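Local coordinates for chloroplastic group IIB intron splicing facilitator CRS2, chloroplastic (Zea mays, PDB 1RYB), which is required for the splicing of group IIB introns in chloroplasts, acting in complexes with CAF1 or CAF2, and lacks peptidyl-tRNA hydrolase activity despite belonging to that family, at residues P17-G22 with L73-Q78; T33-G38 with F162-F167; V97-I102 with D138-F143. All coordinates share one frame; numbering follows the deposited sequence.

Interaction 1: P17-G22 with L73-Q78; sequences PWLIAG and LVVKPQ
Leu19, Ile20 and Ala21 pair in parallel register with Leu73, Val74 and Val75, joining two neighbouring strands in the middle of the mixed sheet of the peptidyl-tRNA hydrolase fold. Backbone bonds form a regular parallel ladder in which Ile20 gives its N-H to Leu73 and takes one from Val75. Leu73 N bonds Trp18 O at one end of the ladder and Gly22 N bonds Val75 O at the other; the Ile20 N to Leu73 O bond, 2.8 Å long, is nearly straight at 176°. Three CA-H...O contacts fill the gaps between the rungs, the shortest from Val74 CA to Ile20 O at 3.3 Å.

The side chains make apolar contacts on both faces of the sheet. On the face turned to helix 84-94, Leu19 lies across Leu73, CG to CG at 3.8 Å, and sends CD2 to Val75 CG2, also at 3.8 Å. Leu73 holds CG between its backbone N and carbonyl carbon (chi1 55°), which brings CD2 to 3.5 Å from Trp18 O. A serine here would probably cost Leu19 its contact at CG and open a gap beside Tyr95. On the other face Ile20 packs on Val42 of helix 37-48. Beyond the ladder the buried Gly22 O has no hydrogen-bond partner and meets the Pro77 ring at CD, 3.3 Å away.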
ATOM      1  N   PRO A  17     -10.054  -4.362  14.155  1.00 25.19           N
ATOM      2  CA  PRO A  17      -9.289  -4.827  12.963  1.00 23.97           C
ATOM      3  C   PRO A  17      -8.529  -3.740  12.266  1.00 22.79           C
ATOM      4  O   PRO A  17      -8.734  -2.552  12.525  1.00 19.43           O
ATOM      5  CB  PRO A  17     -10.295  -5.418  11.971  1.00 16.30           C
ATOM      6  CG  PRO A  17     -11.665  -4.925  12.430  1.00 32.13           C
ATOM      7  CD  PRO A  17     -11.499  -4.313  13.845  1.00 30.80           C
ATOM      8  N   TRP A  18      -7.628  -4.191  11.387  1.00 13.01           N
ATOM      9  CA  TRP A  18      -6.879  -3.327  10.470  1.00 12.74           C
ATOM     10  C   TRP A  18      -7.253  -3.654   9.045  1.00  9.10           C
ATOM     11  O   TRP A  18      -7.604  -4.791   8.712  1.00  9.80           O
ATOM     12  CB  TRP A  18      -5.344  -3.496  10.560  1.00 11.09           C
ATOM     13  CG  TRP A  18      -4.755  -2.835  11.783  1.00 11.67           C
ATOM     14  CD1 TRP A  18      -4.983  -3.210  13.111  1.00 11.58           C
ATOM     15  CD2 TRP A  18      -3.823  -1.741  11.812  1.00 10.14           C
ATOM     16  NE1 TRP A  18      -4.269  -2.395  13.939  1.00 14.22           N
ATOM     17  CE2 TRP A  18      -3.562  -1.461  13.175  1.00 13.49           C
ATOM     18  CE3 TRP A  18      -3.240  -0.927  10.829  1.00 12.24           C
ATOM     19  CZ2 TRP A  18      -2.612  -0.501  13.539  1.00 19.64           C
ATOM     20  CZ3 TRP A  18      -2.382   0.128  11.241  1.00 13.09           C
ATOM     21  CH2 TRP A  18      -2.093   0.321  12.560  1.00 11.66           C
ATOM     22  N   LEU A  19      -7.128  -2.638   8.198  1.00 12.01           N
ATOM     23  CA  LEU A  19      -7.338  -2.852   6.785  1.00 11.48           C
ATOM     24  C   LEU A  19      -6.036  -2.438   6.164  1.00 15.77           C
ATOM     25  O   LEU A  19      -5.659  -1.305   6.292  1.00 13.09           O
ATOM     26  CB  LEU A  19      -8.538  -2.019   6.294  1.00 10.89           C
ATOM     27  CG  LEU A  19      -8.948  -2.220   4.815  1.00  9.38           C
ATOM     28  CD1 LEU A  19     -10.204  -1.321   4.618  1.00 12.46           C
ATOM     29  CD2 LEU A  19      -7.845  -1.611   3.922  1.00 12.57           C
ATOM     30  N   ILE A  20      -5.324  -3.380   5.546  1.00  7.28           N
ATOM     31  CA  ILE A  20      -4.047  -3.132   4.982  1.00  5.16           C
ATOM     32  C   ILE A  20      -4.209  -3.121   3.492  1.00  9.79           C
ATOM     33  O   ILE A  20      -4.425  -4.208   2.842  1.00 11.32           O
ATOM     34  CB  ILE A  20      -3.050  -4.249   5.466  1.00  8.85           C
ATOM     35  CG1 ILE A  20      -2.876  -4.198   7.037  1.00  8.53           C
ATOM     36  CG2 ILE A  20      -1.673  -4.044   4.768  1.00 11.67           C
ATOM     37  CD1 ILE A  20      -2.186  -5.396   7.577  1.00 18.68           C
ATOM     38  N   ALA A  21      -4.085  -1.920   2.903  1.00  8.95           N
ATOM     39  CA  ALA A  21      -4.361  -1.812   1.448  1.00  7.32           C
ATOM     40  C   ALA A  21      -3.150  -1.387   0.660  1.00 16.65           C
ATOM     41  O   ALA A  21      -2.501  -0.457   1.035  1.00 12.26           O
ATOM     42  CB  ALA A  21      -5.507  -0.775   1.229  1.00 11.27           C
ATOM     43  N   GLY A  22      -2.843  -2.124  -0.406  1.00 10.29           N
ATOM     44  CA  GLY A  22      -1.717  -1.797  -1.282  1.00  6.06           C
ATOM     45  C   GLY A  22      -2.339  -1.295  -2.604  1.00 10.59           C
ATOM     46  O   GLY A  22      -3.326  -1.911  -3.119  1.00 12.37           O
ATOM     47  N   LEU A  73      -7.659  -7.211   7.378  1.00 12.15           N
ATOM     48  CA  LEU A  73      -7.988  -7.562   6.005  1.00 12.10           C
ATOM     49  C   LEU A  73      -6.891  -7.022   5.121  1.00 11.73           C
ATOM     50  O   LEU A  73      -6.317  -6.007   5.450  1.00 17.04           O
ATOM     51  CB  LEU A  73      -9.391  -7.220   5.552  1.00 18.72           C
ATOM     52  CG  LEU A  73      -9.836  -5.809   5.690  1.00 27.24           C
ATOM     53  CD1 LEU A  73     -10.854  -5.568   4.583  1.00 41.28           C
ATOM     54  CD2 LEU A  73     -10.578  -5.600   7.005  1.00 26.04           C
ATOM     55  N   VAL A  74      -6.480  -7.774   4.129  1.00 10.04           N
ATOM     56  CA  VAL A  74      -5.447  -7.333   3.198  1.00  9.91           C
ATOM     57  C   VAL A  74      -6.114  -7.102   1.889  1.00 15.05           C
ATOM     58  O   VAL A  74      -6.812  -7.936   1.466  1.00 11.72           O
ATOM     59  CB  VAL A  74      -4.214  -8.270   3.095  1.00 10.44           C
ATOM     60  CG1 VAL A  74      -3.434  -8.292   4.406  0.50 16.23           C
ATOM     61  CG2 VAL A  74      -4.616  -9.641   2.701  0.50  8.56           C
ATOM     62  N   VAL A  75      -5.929  -5.941   1.271  1.00  7.36           N
ATOM     63  CA  VAL A  75      -6.741  -5.563   0.121  1.00  8.52           C
ATOM     64  C   VAL A  75      -5.927  -4.989  -1.050  1.00  9.95           C
ATOM     65  O   VAL A  75      -5.016  -4.220  -0.820  1.00  9.77           O
ATOM     66  CB  VAL A  75      -7.618  -4.390   0.615  1.00  9.33           C
ATOM     67  CG1 VAL A  75      -8.479  -3.787  -0.493  1.00 11.75           C
ATOM     68  CG2 VAL A  75      -8.452  -4.737   1.813  1.00  9.76           C
ATOM     69  N   LYS A  76      -6.307  -5.367  -2.269  1.00  8.31           N
ATOM     70  CA  LYS A  76      -5.772  -4.843  -3.536  1.00  6.43           C
ATOM     71  C   LYS A  76      -6.983  -4.376  -4.317  1.00 11.20           C
ATOM     72  O   LYS A  76      -7.754  -5.196  -4.883  1.00 10.21           O
ATOM     73  CB  LYS A  76      -5.034  -5.905  -4.363  1.00  6.79           C
ATOM     74  CG  LYS A  76      -3.738  -6.354  -3.616  1.00 12.27           C
ATOM     75  CD  LYS A  76      -2.745  -7.103  -4.531  1.00 10.92           C
ATOM     76  CE  LYS A  76      -3.286  -8.458  -4.923  1.00 15.25           C
ATOM     77  NZ  LYS A  76      -2.363  -9.288  -5.751  1.00 18.49           N
ATOM     78  N   PRO A  77      -7.231  -3.083  -4.329  1.00 10.74           N
ATOM     79  CA  PRO A  77      -8.341  -2.582  -5.103  1.00  7.62           C
ATOM     80  C   PRO A  77      -8.081  -2.869  -6.581  1.00  7.90           C
ATOM     81  O   PRO A  77      -6.941  -2.813  -7.088  1.00 11.06           O
ATOM     82  CB  PRO A  77      -8.313  -1.050  -4.914  1.00 11.27           C
ATOM     83  CG  PRO A  77      -7.500  -0.835  -3.632  1.00 11.91           C
ATOM     84  CD  PRO A  77      -6.547  -2.022  -3.610  1.00 11.20           C
ATOM     85  N   GLN A  78      -9.140  -3.265  -7.245  1.00 11.68           N
ATOM     86  CA  GLN A  78      -9.104  -3.550  -8.656  1.00 12.92           C
ATOM     87  C   GLN A  78      -9.953  -2.514  -9.418  1.00 19.62           C
ATOM     88  O   GLN A  78     -10.683  -2.859 -10.333  1.00 20.26           O
ATOM     89  CB  GLN A  78      -9.653  -4.967  -8.948  1.00 13.39           C
ATOM     90  CG  GLN A  78      -8.951  -6.015  -8.052  1.00 12.81           C
ATOM     91  CD  GLN A  78      -7.488  -6.189  -8.380  1.00 13.71           C
ATOM     92  OE1 GLN A  78      -6.621  -6.236  -7.453  1.00 14.42           O
ATOM     93  NE2 GLN A  78      -7.209  -6.352  -9.674  1.00  9.05           N
TER

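Interaction 2: T33-G38 with F162-F167; sequences TRHNVG and FLLQKF
The Arg34 guanidinium lies between Phe162 on one face and the backbone of Lys166 and Phe167 on the other. The Phe162 ring is tilted 18° from the guanidinium plane and puts CE1 over its centre, 3.3 Å from Arg34 CZ. Lys166 O stands above the opposite face near the rim, too poorly angled to bond. In the guanidinium plane, Arg34 NH1 reaches a lone pair of Phe162 O at 3.0 Å, while NH2 forms a salt bridge with Glu171 outside the contact. The chain is extended from CG to NE (chi3 176°), laying its methylenes between two aromatic rings: Arg34 CD is over the Phe162 face, 3.9 Å from the centroid, and Arg34 CG is at the same distance over the face of Phe167. The Phe167 ring stands steeply to the guanidinium, at 74°, and meets Val37 CG2 through CZ at 4.0 Å. His35 has Leu163 CD1 over the centre of one face, 3.9 Å from the ring centroid.

Two backbone bonds tie the segments together: Arg34 N to Gln165 O, and His35 N to Leu163 O on a lone pair, each 2.9 Å. His35 probably corresponds to the proton acceptor of active peptidyl-tRNA hydrolases, although CRS2 has no such activity; its ND1 bonds Asp107 OD2, a pairing consistent with that of the hydrolase site. The contact thus sets the turn leading into helix 37-48 against the end of helix 159-163, with helix 169-192 packing on Val37 and Phe167 and strand 102-108 supplying Asp107 behind His35.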
ATOM      1  N   THR A  33       4.980  -3.318 -12.435  1.00 17.32           N
ATOM      2  CA  THR A  33       5.202  -1.905 -12.696  1.00 11.11           C
ATOM      3  C   THR A  33       5.401  -1.121 -11.411  1.00 15.21           C
ATOM      4  O   THR A  33       4.983  -1.538 -10.332  1.00 10.81           O
ATOM      5  CB  THR A  33       4.130  -1.326 -13.597  1.00 10.68           C
ATOM      6  OG1 THR A  33       2.899  -1.315 -12.937  1.00 14.16           O
ATOM      7  CG2 THR A  33       3.983  -2.144 -14.927  1.00 11.13           C
ATOM      8  N   ARG A  34       6.114  -0.052 -11.516  1.00  9.77           N
ATOM      9  CA  ARG A  34       6.467   0.742 -10.304  1.00 12.34           C
ATOM     10  C   ARG A  34       5.236   1.190  -9.512  1.00  9.35           C
ATOM     11  O   ARG A  34       5.224   1.143  -8.248  1.00 11.70           O
ATOM     12  CB  ARG A  34       7.304   1.958 -10.655  1.00  8.49           C
ATOM     13  CG  ARG A  34       8.632   1.541 -11.331  1.00  7.37           C
ATOM     14  CD  ARG A  34       9.623   2.739 -11.346  1.00 16.85           C
ATOM     15  NE  ARG A  34      10.978   2.436 -11.883  1.00 17.81           N
ATOM     16  CZ  ARG A  34      11.262   2.371 -13.208  1.00 19.89           C
ATOM     17  NH1 ARG A  34      10.304   2.571 -14.125  1.00 16.52           N
ATOM     18  NH2 ARG A  34      12.531   2.046 -13.593  1.00 16.39           N
ATOM     19  N   HIS A  35       4.244   1.670 -10.234  1.00 10.27           N
ATOM     20  CA  HIS A  35       3.005   2.124  -9.583  1.00  9.54           C
ATOM     21  C   HIS A  35       2.227   0.971  -8.916  1.00  9.98           C
ATOM     22  O   HIS A  35       1.260   1.231  -8.204  1.00 16.77           O
ATOM     23  CB  HIS A  35       2.106   2.771 -10.663  1.00 14.48           C
ATOM     24  CG  HIS A  35       1.314   4.023 -10.274  1.00 11.54           C
ATOM     25  ND1 HIS A  35       1.708   4.855  -9.285  1.00 12.26           N
ATOM     26  CD2 HIS A  35       0.204   4.541 -10.840  1.00 15.45           C
ATOM     27  CE1 HIS A  35       0.849   5.848  -9.223  1.00  8.43           C
ATOM     28  NE2 HIS A  35      -0.094   5.662 -10.141  1.00 15.77           N
ATOM     29  N   ASN A  36       2.621  -0.274  -9.127  1.00  9.08           N
ATOM     30  CA  ASN A  36       1.986  -1.418  -8.466  1.00  8.20           C
ATOM     31  C   ASN A  36       2.767  -1.951  -7.292  1.00 15.61           C
ATOM     32  O   ASN A  36       2.444  -2.985  -6.769  1.00 10.68           O
ATOM     33  CB  ASN A  36       1.828  -2.583  -9.454  1.00 10.61           C
ATOM     34  CG  ASN A  36       0.466  -2.509 -10.140  1.00 17.38           C
ATOM     35  OD1 ASN A  36      -0.092  -1.438 -10.397  1.00 11.96           O
ATOM     36  ND2 ASN A  36      -0.163  -3.646 -10.332  1.00 17.27           N
ATOM     37  N   VAL A  37       3.871  -1.297  -6.866  1.00  9.21           N
ATOM     38  CA  VAL A  37       4.645  -1.873  -5.808  1.00  8.44           C
ATOM     39  C   VAL A  37       3.848  -2.046  -4.525  1.00 11.65           C
ATOM     40  O   VAL A  37       4.192  -2.885  -3.735  1.00 10.64           O
ATOM     41  CB  VAL A  37       5.973  -1.090  -5.617  1.00 10.92           C
ATOM     42  CG1 VAL A  37       5.770   0.313  -5.032  1.00 13.86           C
ATOM     43  CG2 VAL A  37       7.068  -1.866  -4.860  1.00 11.09           C
ATOM     44  N   GLY A  38       2.848  -1.209  -4.283  1.00  6.68           N
ATOM     45  CA  GLY A  38       2.017  -1.456  -3.112  1.00  9.13           C
ATOM     46  C   GLY A  38       1.342  -2.811  -3.152  1.00  8.44           C
ATOM     47  O   GLY A  38       1.130  -3.479  -2.126  1.00 10.01           O
ATOM     48  N   PHE A 162       7.205   6.319 -16.592  1.00 17.74           N
ATOM     49  CA  PHE A 162       8.059   5.804 -15.569  1.00 21.07           C
ATOM     50  C   PHE A 162       7.245   4.984 -14.574  1.00 12.86           C
ATOM     51  O   PHE A 162       7.660   3.926 -14.136  1.00 16.28           O
ATOM     52  CB  PHE A 162       8.713   7.007 -14.875  1.00 22.10           C
ATOM     53  CG  PHE A 162       9.561   6.667 -13.707  1.00 20.30           C
ATOM     54  CD1 PHE A 162      10.748   5.953 -13.863  1.00 19.22           C
ATOM     55  CD2 PHE A 162       9.177   7.079 -12.427  1.00 22.19           C
ATOM     56  CE1 PHE A 162      11.570   5.612 -12.787  1.00 22.97           C
ATOM     57  CE2 PHE A 162       9.988   6.765 -11.336  1.00 22.45           C
ATOM     58  CZ  PHE A 162      11.172   6.033 -11.523  1.00 30.43           C
ATOM     59  N   LEU A 163       6.067   5.446 -14.270  1.00 16.86           N
ATOM     60  CA  LEU A 163       5.247   4.703 -13.302  1.00 16.60           C
ATOM     61  C   LEU A 163       4.812   3.415 -13.813  1.00 12.27           C
ATOM     62  O   LEU A 163       4.546   2.472 -13.053  1.00 13.39           O
ATOM     63  CB  LEU A 163       3.989   5.463 -12.872  1.00 11.94           C
ATOM     64  CG  LEU A 163       4.240   6.761 -12.112  1.00 13.64           C
ATOM     65  CD1 LEU A 163       2.886   7.530 -11.957  1.00 17.57           C
ATOM     66  CD2 LEU A 163       4.880   6.514 -10.739  1.00 14.05           C
ATOM     67  N   LEU A 164       4.618   3.400 -15.116  1.00 12.10           N
ATOM     68  CA  LEU A 164       4.007   2.298 -15.724  1.00 10.20           C
ATOM     69  C   LEU A 164       4.948   1.382 -16.389  1.00 16.12           C
ATOM     70  O   LEU A 164       4.524   0.540 -17.171  1.00 20.16           O
ATOM     71  CB  LEU A 164       2.899   2.739 -16.721  1.00 14.38           C
ATOM     72  CG  LEU A 164       1.793   3.550 -16.098  1.00 18.26           C
ATOM     73  CD1 LEU A 164       0.735   3.795 -17.177  1.00 20.54           C
ATOM     74  CD2 LEU A 164       1.148   2.828 -14.892  1.00 18.56           C
ATOM     75  N   GLN A 165       6.193   1.466 -15.962  1.00 15.25           N
ATOM     76  CA  GLN A 165       7.305   0.575 -16.388  1.00 15.32           C
ATOM     77  C   GLN A 165       7.800  -0.267 -15.254  1.00 15.57           C
ATOM     78  O   GLN A 165       7.517  -0.021 -14.107  1.00 16.21           O
ATOM     79  CB  GLN A 165       8.472   1.377 -16.933  1.00 18.89           C
ATOM     80  CG  GLN A 165       8.239   1.581 -18.462  1.00 31.80           C
ATOM     81  CD  GLN A 165       8.553   0.288 -19.220  1.00100.00           C
ATOM     82  OE1 GLN A 165       8.473   0.236 -20.467  1.00 75.46           O
ATOM     83  NE2 GLN A 165       8.921  -0.768 -18.460  1.00100.00           N
ATOM     84  N   LYS A 166       8.467  -1.318 -15.586  1.00 14.54           N
ATOM     85  CA  LYS A 166       8.970  -2.226 -14.559  1.00 11.38           C
ATOM     86  C   LYS A 166      10.253  -1.680 -13.950  1.00 17.84           C
ATOM     87  O   LYS A 166      10.933  -0.822 -14.508  1.00 19.03           O
ATOM     88  CB  LYS A 166       9.213  -3.573 -15.231  1.00 17.57           C
ATOM     89  CG  LYS A 166       7.861  -4.232 -15.592  1.00 18.13           C
ATOM     90  CD  LYS A 166       7.901  -5.770 -15.730  1.00 28.58           C
ATOM     91  CE  LYS A 166       6.692  -6.361 -16.473  1.00 92.16           C
ATOM     92  NZ  LYS A 166       6.655  -7.841 -16.501  1.00 95.84           N
ATOM     93  N   PHE A 167      10.623  -2.189 -12.800  1.00 12.61           N
ATOM     94  CA  PHE A 167      11.816  -1.756 -12.186  1.00  9.14           C
ATOM     95  C   PHE A 167      12.977  -2.325 -12.970  1.00 11.98           C
ATOM     96  O   PHE A 167      12.887  -3.468 -13.454  1.00 14.17           O
ATOM     97  CB  PHE A 167      11.899  -2.348 -10.774  1.00 13.46           C
ATOM     98  CG  PHE A 167      10.939  -1.704  -9.784  1.00 13.50           C
ATOM     99  CD1 PHE A 167       9.782  -2.373  -9.384  1.00 14.29           C
ATOM    100  CD2 PHE A 167      11.171  -0.408  -9.299  1.00 13.14           C
ATOM    101  CE1 PHE A 167       8.951  -1.798  -8.403  1.00 10.39           C
ATOM    102  CE2 PHE A 167      10.343   0.182  -8.341  1.00 13.45           C
ATOM    103  CZ  PHE A 167       9.163  -0.489  -7.989  1.00 11.40           C
TER

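Interaction 3: V97-I102 with D138-F143; sequences VPLRHI and DGRREF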
ATOM      1  N   VAL A  97     -13.566  -0.701  10.326  1.00 17.60           N
ATOM      2  CA  VAL A  97     -12.182  -0.415  10.588  1.00 15.83           C
ATOM      3  C   VAL A  97     -12.024   1.065  10.860  1.00 11.84           C
ATOM      4  O   VAL A  97     -12.393   1.854   9.996  1.00 20.40           O
ATOM      5  CB  VAL A  97     -11.380  -0.731   9.308  1.00 10.45           C
ATOM      6  CG1 VAL A  97      -9.845  -0.498   9.629  1.00 12.23           C
ATOM      7  CG2 VAL A  97     -11.643  -2.151   8.885  1.00 13.18           C
ATOM      8  N   PRO A  98     -11.505   1.456  12.000  1.00 15.09           N
ATOM      9  CA  PRO A  98     -11.292   2.888  12.258  1.00 19.78           C
ATOM     10  C   PRO A  98     -10.192   3.479  11.387  1.00 18.05           C
ATOM     11  O   PRO A  98      -9.179   2.782  11.002  1.00 15.24           O
ATOM     12  CB  PRO A  98     -10.805   2.982  13.698  1.00 21.40           C
ATOM     13  CG  PRO A  98     -10.296   1.598  14.045  1.00 23.34           C
ATOM     14  CD  PRO A  98     -10.990   0.638  13.095  1.00 13.43           C
ATOM     15  N   LEU A  99     -10.315   4.784  11.162  1.00 16.44           N
ATOM     16  CA  LEU A  99      -9.321   5.540  10.392  1.00 12.57           C
ATOM     17  C   LEU A  99      -7.873   5.158  10.718  1.00 13.24           C
ATOM     18  O   LEU A  99      -7.071   4.925   9.874  1.00 18.71           O
ATOM     19  CB  LEU A  99      -9.493   7.034  10.640  1.00 18.20           C
ATOM     20  CG  LEU A  99      -8.656   7.874   9.689  1.00 19.56           C
ATOM     21  CD1 LEU A  99      -9.189   7.728   8.314  1.00 21.36           C
ATOM     22  CD2 LEU A  99      -8.769   9.351  10.064  1.00 29.24           C
ATOM     23  N   ARG A 100      -7.575   5.140  11.972  1.00 14.92           N
ATOM     24  CA  ARG A 100      -6.234   4.920  12.451  1.00 21.42           C
ATOM     25  C   ARG A 100      -5.691   3.573  12.129  1.00 13.01           C
ATOM     26  O   ARG A 100      -4.470   3.395  12.295  1.00 14.34           O
ATOM     27  CB  ARG A 100      -6.122   5.160  13.964  1.00 17.86           C
ATOM     28  CG  ARG A 100      -6.933   4.149  14.789  1.00 32.98           C
ATOM     29  CD  ARG A 100      -6.916   4.422  16.312  1.00 77.30           C
ATOM     30  NE  ARG A 100      -7.716   3.477  17.115  1.00 51.85           N
ATOM     31  CZ  ARG A 100      -9.069   3.482  17.147  1.00 41.82           C
ATOM     32  NH1 ARG A 100      -9.810   2.610  17.886  1.00 37.87           N
ATOM     33  NH2 ARG A 100      -9.687   4.372  16.388  1.00 92.60           N
ATOM     34  N   HIS A 101      -6.584   2.662  11.677  1.00 12.69           N
ATOM     35  CA  HIS A 101      -6.179   1.287  11.344  1.00 12.34           C
ATOM     36  C   HIS A 101      -6.309   0.984   9.863  1.00 12.63           C
ATOM     37  O   HIS A 101      -6.302  -0.184   9.444  1.00 15.04           O
ATOM     38  CB  HIS A 101      -7.010   0.265  12.136  1.00  9.31           C
ATOM     39  CG  HIS A 101      -6.617   0.190  13.552  1.00 15.07           C
ATOM     40  ND1 HIS A 101      -7.250  -0.677  14.412  1.00 15.51           N
ATOM     41  CD2 HIS A 101      -5.644   0.889  14.265  1.00 12.97           C
ATOM     42  CE1 HIS A 101      -6.665  -0.497  15.635  1.00 18.95           C
ATOM     43  NE2 HIS A 101      -5.697   0.456  15.552  1.00 15.15           N
ATOM     44  N   ILE A 102      -6.464   2.045   9.080  1.00  9.42           N
ATOM     45  CA  ILE A 102      -6.519   1.899   7.642  1.00  6.55           C
ATOM     46  C   ILE A 102      -5.135   2.209   7.152  1.00 15.20           C
ATOM     47  O   ILE A 102      -4.740   3.391   7.103  1.00 13.58           O
ATOM     48  CB  ILE A 102      -7.488   2.898   7.012  1.00  8.09           C
ATOM     49  CG1 ILE A 102      -8.927   2.668   7.574  1.00 10.40           C
ATOM     50  CG2 ILE A 102      -7.465   2.717   5.486  1.00 10.08           C
ATOM     51  CD1 ILE A 102      -9.916   3.694   7.070  1.00 12.71           C
ATOM     52  N   ASP A 138     -13.721  10.827   3.650  1.00 40.79           N
ATOM     53  CA  ASP A 138     -14.267  12.079   4.098  1.00 44.63           C
ATOM     54  C   ASP A 138     -13.242  13.201   4.199  1.00 29.50           C
ATOM     55  O   ASP A 138     -13.324  14.026   5.093  1.00 40.51           O
ATOM     56  CB  ASP A 138     -14.922  11.866   5.477  1.00 49.34           C
ATOM     57  CG  ASP A 138     -16.396  12.090   5.451  1.00100.00           C
ATOM     58  OD1 ASP A 138     -16.940  13.101   4.963  1.00 76.31           O
ATOM     59  OD2 ASP A 138     -17.043  11.057   5.929  1.00 81.91           O
ATOM     60  N   GLY A 139     -12.211  13.162   3.381  1.00 26.96           N
ATOM     61  CA  GLY A 139     -11.136  14.176   3.461  1.00 15.79           C
ATOM     62  C   GLY A 139     -10.152  13.902   4.604  1.00 18.30           C
ATOM     63  O   GLY A 139      -9.140  14.527   4.717  1.00 31.31           O
ATOM     64  N   ARG A 140     -10.452  12.938   5.472  1.00 25.48           N
ATOM     65  CA  ARG A 140      -9.543  12.643   6.550  1.00 20.52           C
ATOM     66  C   ARG A 140      -8.166  12.119   6.115  1.00 24.92           C
ATOM     67  O   ARG A 140      -8.028  11.275   5.263  1.00 23.25           O
ATOM     68  CB  ARG A 140     -10.180  11.686   7.519  1.00 18.46           C
ATOM     69  CG  ARG A 140     -11.521  12.213   7.978  1.00 26.20           C
ATOM     70  CD  ARG A 140     -12.197  11.362   9.038  1.00100.00           C
ATOM     71  NE  ARG A 140     -12.801  10.130   8.514  1.00100.00           N
ATOM     72  CZ  ARG A 140     -13.358   9.186   9.291  1.00100.00           C
ATOM     73  NH1 ARG A 140     -13.897   8.067   8.753  1.00100.00           N
ATOM     74  NH2 ARG A 140     -13.388   9.384  10.639  1.00 57.28           N
ATOM     75  N   ARG A 141      -7.156  12.565   6.783  1.00 22.26           N
ATOM     76  CA  ARG A 141      -5.796  12.217   6.451  1.00 23.34           C
ATOM     77  C   ARG A 141      -5.060  11.483   7.536  1.00 23.88           C
ATOM     78  O   ARG A 141      -3.958  11.054   7.323  1.00 19.85           O
ATOM     79  CB  ARG A 141      -4.992  13.463   6.164  1.00 18.35           C
ATOM     80  CG  ARG A 141      -5.544  14.108   4.902  1.00 24.41           C
ATOM     81  CD  ARG A 141      -4.694  15.287   4.381  1.00 38.52           C
ATOM     82  NE  ARG A 141      -4.529  16.396   5.324  1.00 80.75           N
ATOM     83  CZ  ARG A 141      -5.414  17.390   5.526  1.00100.00           C
ATOM     84  NH1 ARG A 141      -6.562  17.465   4.860  1.00100.00           N
ATOM     85  NH2 ARG A 141      -5.124  18.324   6.425  1.00100.00           N
ATOM     86  N   GLU A 142      -5.663  11.336   8.683  1.00 17.51           N
ATOM     87  CA  GLU A 142      -4.977  10.739   9.781  1.00 25.06           C
ATOM     88  C   GLU A 142      -4.968   9.219   9.792  1.00 24.13           C
ATOM     89  O   GLU A 142      -5.309   8.569  10.818  1.00 23.48           O
ATOM     90  CB  GLU A 142      -5.410  11.316  11.163  1.00 23.14           C
ATOM     91  CG  GLU A 142      -5.388  12.878  11.261  1.00 47.78           C
ATOM     92  CD  GLU A 142      -6.321  13.625  10.303  1.00100.00           C
ATOM     93  OE1 GLU A 142      -6.011  14.693   9.787  1.00100.00           O
ATOM     94  OE2 GLU A 142      -7.522  13.062  10.132  1.00 30.73           O
ATOM     95  N   PHE A 143      -4.598   8.678   8.670  1.00 16.26           N
ATOM     96  CA  PHE A 143      -4.450   7.250   8.582  1.00 19.25           C
ATOM     97  C   PHE A 143      -2.971   6.934   8.317  1.00 16.41           C
ATOM     98  O   PHE A 143      -2.281   7.684   7.673  1.00 13.04           O
ATOM     99  CB  PHE A 143      -5.416   6.595   7.550  1.00 13.88           C
ATOM    100  CG  PHE A 143      -5.283   7.135   6.160  1.00 17.34           C
ATOM    101  CD1 PHE A 143      -4.378   6.576   5.254  1.00 14.37           C
ATOM    102  CD2 PHE A 143      -6.042   8.237   5.764  1.00 18.35           C
ATOM    103  CE1 PHE A 143      -4.233   7.078   3.961  1.00 15.07           C
ATOM    104  CE2 PHE A 143      -5.897   8.763   4.480  1.00 15.77           C
ATOM    105  CZ  PHE A 143      -4.986   8.188   3.587  1.00 21.15           C
TER
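Leu99 points its isobutyl group into the loop 138-143, where its two methyls part between three residues. CD2 meets Arg140 CB at 3.7 Å and passes alongside Glu142, whose backbone O is 3.6 Å from Leu99 CG. The other methyl, CD1, heads for Phe143, 4.0 Å from CB, and also lies over one face of the Arg140 guanidinium, near its rim. Having CG opposite the backbone N (chi1 -170°) carries the Leu99 branch out to these partners, and its chain runs obliquely to both Arg140 and Phe143. Arg140 bends at chi3 (-76°), which turns a guanidinium face to Leu99 CD1, while its NE bonds Leu137 O.

Phe143 meets the segment 97-102 at CB. This Phe143 CB is 3.3 Å from Leu99 O and equally 3.3 Å from Ile102 O, and Ile102 CB adds an apolar contact at 4.3 Å. The ring itself leads away from the segment 97-102 and inserts against Leu130, Val133 and Ile134 of helix 128-136. No hydrogen bond crosses between the segments; within the first, Ile102 N returns to Leu99 O at 3.0 Å and closes the short 3-10 turn that presents Leu99. A Schellman motif ends helix 128-136 at Asp138 and Gly139, and an inverse gamma turn is centred on Glu142. Here the helix-to-strand connections leading into the adjacent parallel strands 102-108 and 145-149 pack together, in the alpha/beta sheet of the peptidyl-tRNA hydrolase fold.

Interaction 1 is the buried core contact, whereas interactions 2 and 3 are partly buried and lie on opposite sides of the chain's centre. Strand 102-108 connects all three: it flanks strand 18-22 of interaction 1, begins at the end of the loop in interaction 3, and supplies Asp107 beside interaction 2. Interactions 1 and 3 touch directly, through the Leu19 backbone bond to His101 and the stacked rings of Trp18 and His101. Chemistry changes with place: a backbone ladder with aliphatic packing in the sheet, an arginine held between aromatic rings beside the hydrolase-like site, and van der Waals contact without cross-segment hydrogen bonds between two loops away from that site.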